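Local coordinates for putative polyphosphate kinase 2 family protein (Arthrobacter aurescens, PDB 3RHF) that probably acts as a polyphosphate kinase of the PPK2 family, moving phosphate between polyphosphate and nucleotides on a P-loop-type alpha/beta fold, at residues P33-K47 with V245-V257. Sequence-based numbering, arbitrary orientation.
Sequences PESTPGYTGVKADGK and VPANKKWYARIAV. With FLC (citrate anion), chain G.
W251 and K43 illustrate how an aromatic plate can seat one helix on another: K43 CA sits over the centre of the indole's six-membered ring, 3.7 Å from its centroid, while the V42 carbonyl carbon covers the rim of the same face. W251 CG lies between its backbone N and carbonyl carbon (chi1 67°), which swings the indole across to the start of helix 43-69. Y39 CE2 meets W251 CZ3 at 3.8 Å, the ring planes 61° apart, and I255 CD1 stands over the centre of the Y39 ring. G46 passes close by W251 CE3, where a CB would clash. Were W251 replaced by an alanine, K43, T36 and Y39 would probably lose their common surface, leaving the first turn of helix 43-69 poorly seated on helix 250-266.

Beside this tight centre, T36 CA lies over the face of Y252, 3.6 Å from the ring centroid, and Y252 OH donates to P37 O (2.6 Å), in the carbonyl plane on a lone pair. P37 CD packs against P246 CG (3.8 Å), bringing the loop onto the end of strand 242-246.

The margins are polar and solvent-facing, with E34 and K47 exposed. K249 NZ donates to E34 O at 2.6 Å and forms a salt bridge to E34 OE1 (3.2 Å), whereas N248 ND2 reaches E34 OE2 from above the carboxylate plane. A water joins P33 O and S35 O to K249 N. On the other flank K47 NZ and R254 NH1 share a water and the hydroxyl of a citrate, probably from the crystallisation liquor; W251 N also binds this anion. The chemistry implies an apolar aromatic centre fixing the loop, with a cationic flank suited to anions, as might be expected in an enzyme handling polyphosphate.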
# COMPACT_ATOMS: atom_id res chain seq x y z
N PRO A 33 12.05 -25.12 -10.65
CA PRO A 33 11.38 -24.26 -9.69
C PRO A 33 12.09 -24.16 -8.36
O PRO A 33 11.68 -23.37 -7.53
CB PRO A 33 10.04 -24.98 -9.48
CG PRO A 33 9.87 -25.83 -10.66
CD PRO A 33 11.23 -26.28 -11.00
N GLU A 34 13.10 -25.02 -8.14
CA GLU A 34 13.82 -25.09 -6.87
C GLU A 34 15.10 -24.28 -6.94
O GLU A 34 15.64 -23.93 -5.91
CB GLU A 34 14.17 -26.56 -6.54
CG GLU A 34 13.08 -27.41 -5.87
CD GLU A 34 12.65 -26.87 -4.48
OE1 GLU A 34 13.43 -26.15 -3.79
OE2 GLU A 34 11.51 -27.14 -4.08
N SER A 35 15.59 -23.98 -8.13
CA SER A 35 16.82 -23.20 -8.30
C SER A 35 16.68 -21.74 -7.80
O SER A 35 15.55 -21.28 -7.58
CB SER A 35 17.26 -23.18 -9.77
OG SER A 35 16.19 -22.86 -10.64
N THR A 36 17.85 -21.09 -7.63
CA THR A 36 17.99 -19.67 -7.23
C THR A 36 18.91 -18.95 -8.23
O THR A 36 19.98 -18.45 -7.88
CB THR A 36 18.62 -19.52 -5.81
OG1 THR A 36 19.95 -20.04 -5.83
CG2 THR A 36 17.78 -20.25 -4.69
N PRO A 37 18.51 -18.92 -9.50
CA PRO A 37 19.41 -18.48 -10.55
C PRO A 37 19.99 -17.11 -10.34
O PRO A 37 19.28 -16.16 -10.01
CB PRO A 37 18.52 -18.45 -11.78
CG PRO A 37 17.41 -19.36 -11.50
CD PRO A 37 17.17 -19.26 -10.04
N GLY A 38 21.28 -17.02 -10.57
CA GLY A 38 22.04 -15.80 -10.40
C GLY A 38 22.43 -15.52 -8.96
O GLY A 38 23.18 -14.57 -8.74
N TYR A 39 21.94 -16.31 -8.00
CA TYR A 39 22.15 -15.98 -6.60
C TYR A 39 22.94 -17.08 -5.96
O TYR A 39 22.53 -18.24 -5.98
CB TYR A 39 20.83 -15.84 -5.82
CG TYR A 39 20.99 -15.10 -4.49
CD1 TYR A 39 21.36 -13.78 -4.46
CD2 TYR A 39 20.80 -15.72 -3.28
CE1 TYR A 39 21.53 -13.10 -3.28
CE2 TYR A 39 20.96 -15.05 -2.10
CZ TYR A 39 21.35 -13.75 -2.10
OH TYR A 39 21.46 -13.03 -0.93
N THR A 40 24.06 -16.70 -5.35
CA THR A 40 24.98 -17.67 -4.81
C THR A 40 24.82 -17.80 -3.33
O THR A 40 25.55 -18.55 -2.75
CB THR A 40 26.44 -17.28 -5.07
OG1 THR A 40 26.74 -16.11 -4.32
CG2 THR A 40 26.73 -17.05 -6.58
N GLY A 41 23.95 -17.04 -2.69
CA GLY A 41 23.78 -17.15 -1.23
C GLY A 41 22.62 -18.07 -0.91
O GLY A 41 21.97 -18.58 -1.82
N VAL A 42 22.32 -18.25 0.36
CA VAL A 42 21.18 -19.06 0.77
C VAL A 42 20.14 -18.18 1.50
O VAL A 42 20.28 -16.98 1.57
CB VAL A 42 21.65 -20.28 1.60
CG1 VAL A 42 22.65 -21.08 0.77
CG2 VAL A 42 22.35 -19.88 2.90
N LYS A 43 19.10 -18.80 2.05
CA LYS A 43 18.01 -18.09 2.68
C LYS A 43 18.43 -17.00 3.67
O LYS A 43 17.97 -15.89 3.57
CB LYS A 43 17.08 -19.10 3.35
CG LYS A 43 15.92 -18.52 4.15
CD LYS A 43 14.81 -19.58 4.38
CE LYS A 43 14.34 -19.56 5.88
NZ LYS A 43 13.66 -20.81 6.42
N ALA A 44 19.30 -17.30 4.62
CA ALA A 44 19.72 -16.29 5.60
C ALA A 44 20.29 -15.05 4.90
O ALA A 44 20.05 -13.93 5.35
CB ALA A 44 20.71 -16.84 6.57
N ASP A 45 21.03 -15.27 3.81
CA ASP A 45 21.65 -14.19 3.03
C ASP A 45 20.61 -13.39 2.23
O ASP A 45 20.74 -12.18 1.98
CB ASP A 45 22.64 -14.77 2.01
CG ASP A 45 23.75 -15.64 2.64
OD1 ASP A 45 24.47 -15.19 3.55
OD2 ASP A 45 23.90 -16.78 2.19
N GLY A 46 19.60 -14.12 1.78
CA GLY A 46 18.50 -13.58 0.99
C GLY A 46 17.61 -12.71 1.86
O GLY A 46 17.18 -11.67 1.43
N LYS A 47 17.32 -13.16 3.08
CA LYS A 47 16.57 -12.33 4.00
C LYS A 47 17.32 -11.07 4.28
O LYS A 47 16.74 -10.04 4.41
CB LYS A 47 16.24 -13.04 5.31
CG LYS A 47 15.22 -14.15 5.09
CD LYS A 47 14.41 -14.47 6.40
CE LYS A 47 13.19 -15.51 6.17
NZ LYS A 47 12.43 -15.55 4.83
N VAL A 245 10.62 -16.77 -12.87
CA VAL A 245 11.34 -16.72 -11.63
C VAL A 245 10.98 -17.97 -10.83
O VAL A 245 9.83 -18.12 -10.37
CB VAL A 245 10.90 -15.50 -10.79
CG1 VAL A 245 11.59 -15.53 -9.50
CG2 VAL A 245 11.16 -14.15 -11.51
N PRO A 246 11.94 -18.89 -10.66
CA PRO A 246 11.73 -20.07 -9.84
C PRO A 246 11.23 -19.64 -8.46
O PRO A 246 11.85 -18.78 -7.84
CB PRO A 246 13.10 -20.65 -9.75
CG PRO A 246 13.69 -20.37 -11.02
CD PRO A 246 13.18 -19.02 -11.43
N ALA A 247 10.10 -20.18 -8.02
CA ALA A 247 9.41 -19.64 -6.85
C ALA A 247 9.10 -20.68 -5.77
O ALA A 247 8.44 -20.35 -4.79
CB ALA A 247 8.14 -18.96 -7.26
N ASN A 248 9.55 -21.91 -5.95
CA ASN A 248 9.38 -22.91 -4.88
C ASN A 248 9.97 -22.40 -3.57
O ASN A 248 9.45 -22.70 -2.53
CB ASN A 248 10.01 -24.30 -5.21
CG ASN A 248 9.07 -25.22 -5.96
OD1 ASN A 248 8.07 -24.78 -6.50
ND2 ASN A 248 9.38 -26.51 -5.99
N LYS A 249 11.06 -21.64 -3.66
CA LYS A 249 11.58 -20.94 -2.51
C LYS A 249 11.03 -19.53 -2.44
O LYS A 249 11.39 -18.70 -3.25
CB LYS A 249 13.10 -20.88 -2.57
CG LYS A 249 13.75 -22.22 -2.34
CD LYS A 249 15.22 -22.16 -2.73
CE LYS A 249 15.99 -23.40 -2.29
NZ LYS A 249 16.01 -24.38 -3.37
N LYS A 250 10.18 -19.23 -1.46
CA LYS A 250 9.58 -17.90 -1.40
C LYS A 250 10.64 -16.81 -1.27
O LYS A 250 10.58 -15.79 -1.94
CB LYS A 250 8.56 -17.80 -0.27
CG LYS A 250 7.22 -18.61 -0.48
CD LYS A 250 6.23 -18.31 0.69
CE LYS A 250 4.99 -19.26 0.85
NZ LYS A 250 5.10 -20.18 2.05
N TRP A 251 11.65 -17.05 -0.43
CA TRP A 251 12.69 -16.07 -0.17
C TRP A 251 13.39 -15.71 -1.44
O TRP A 251 13.77 -14.56 -1.61
CB TRP A 251 13.71 -16.54 0.89
CG TRP A 251 14.56 -17.72 0.46
CD1 TRP A 251 14.29 -19.05 0.68
CD2 TRP A 251 15.80 -17.66 -0.24
NE1 TRP A 251 15.30 -19.81 0.13
CE2 TRP A 251 16.23 -18.99 -0.44
CE3 TRP A 251 16.58 -16.63 -0.73
CZ2 TRP A 251 17.40 -19.29 -1.10
CZ3 TRP A 251 17.75 -16.93 -1.37
CH2 TRP A 251 18.15 -18.25 -1.55
N TYR A 252 13.60 -16.67 -2.33
CA TYR A 252 14.33 -16.34 -3.57
C TYR A 252 13.49 -15.49 -4.53
O TYR A 252 13.98 -14.51 -5.13
CB TYR A 252 14.83 -17.55 -4.32
CG TYR A 252 15.37 -17.17 -5.69
CD1 TYR A 252 16.53 -16.47 -5.81
CD2 TYR A 252 14.66 -17.44 -6.84
CE1 TYR A 252 17.02 -16.10 -7.04
CE2 TYR A 252 15.12 -17.07 -8.06
CZ TYR A 252 16.30 -16.40 -8.17
OH TYR A 252 16.79 -16.03 -9.41
N ALA A 253 12.24 -15.90 -4.72
CA ALA A 253 11.32 -15.14 -5.56
C ALA A 253 11.21 -13.70 -5.06
O ALA A 253 11.21 -12.78 -5.86
CB ALA A 253 9.96 -15.80 -5.61
N ARG A 254 11.14 -13.48 -3.76
CA ARG A 254 11.06 -12.14 -3.28
C ARG A 254 12.25 -11.29 -3.73
O ARG A 254 12.04 -10.15 -4.15
CB ARG A 254 10.99 -12.09 -1.78
CG ARG A 254 9.70 -12.59 -1.21
CD ARG A 254 9.77 -12.67 0.29
NE ARG A 254 8.66 -13.49 0.78
CZ ARG A 254 8.74 -14.51 1.65
NH1 ARG A 254 9.88 -14.88 2.22
NH2 ARG A 254 7.63 -15.13 2.01
N ILE A 255 13.48 -11.79 -3.58
CA ILE A 255 14.63 -11.01 -3.95
C ILE A 255 14.84 -10.94 -5.46
O ILE A 255 15.51 -10.05 -5.95
CB ILE A 255 15.92 -11.48 -3.30
CG1 ILE A 255 16.20 -12.97 -3.60
CG2 ILE A 255 15.88 -11.18 -1.83
CD1 ILE A 255 17.59 -13.45 -3.11
N ALA A 256 14.25 -11.87 -6.20
CA ALA A 256 14.44 -11.86 -7.66
C ALA A 256 13.49 -10.80 -8.24
O ALA A 256 13.87 -10.00 -9.09
CB ALA A 256 14.21 -13.26 -8.27
N VAL A 257 12.27 -10.78 -7.72
CA VAL A 257 11.32 -9.78 -8.13
C VAL A 257 11.87 -8.43 -7.74
O VAL A 257 11.98 -7.53 -8.59
CB VAL A 257 9.90 -10.01 -7.61
CG1 VAL A 257 9.04 -8.82 -7.97
CG2 VAL A 257 9.27 -11.23 -8.29
CAC FLC G . 10.74 -18.29 6.48
CA FLC G . 11.03 -18.89 5.09
CB FLC G . 10.06 -18.47 3.94
CBC FLC G . 8.83 -17.73 4.46
CG FLC G . 9.62 -19.70 3.05
CGC FLC G . 10.59 -20.08 1.93
OA1 FLC G . 11.63 -17.75 7.21
OA2 FLC G . 9.54 -18.38 6.88
OB1 FLC G . 8.92 -16.52 4.73
OB2 FLC G . 7.75 -18.32 4.60
OG1 FLC G . 10.53 -21.21 1.40
OG2 FLC G . 11.41 -19.24 1.54
OHB FLC G . 10.75 -17.50 3.11
O HOH W 1 13.10 -21.39 -5.98
O HOH W 2 12.41 -13.57 2.64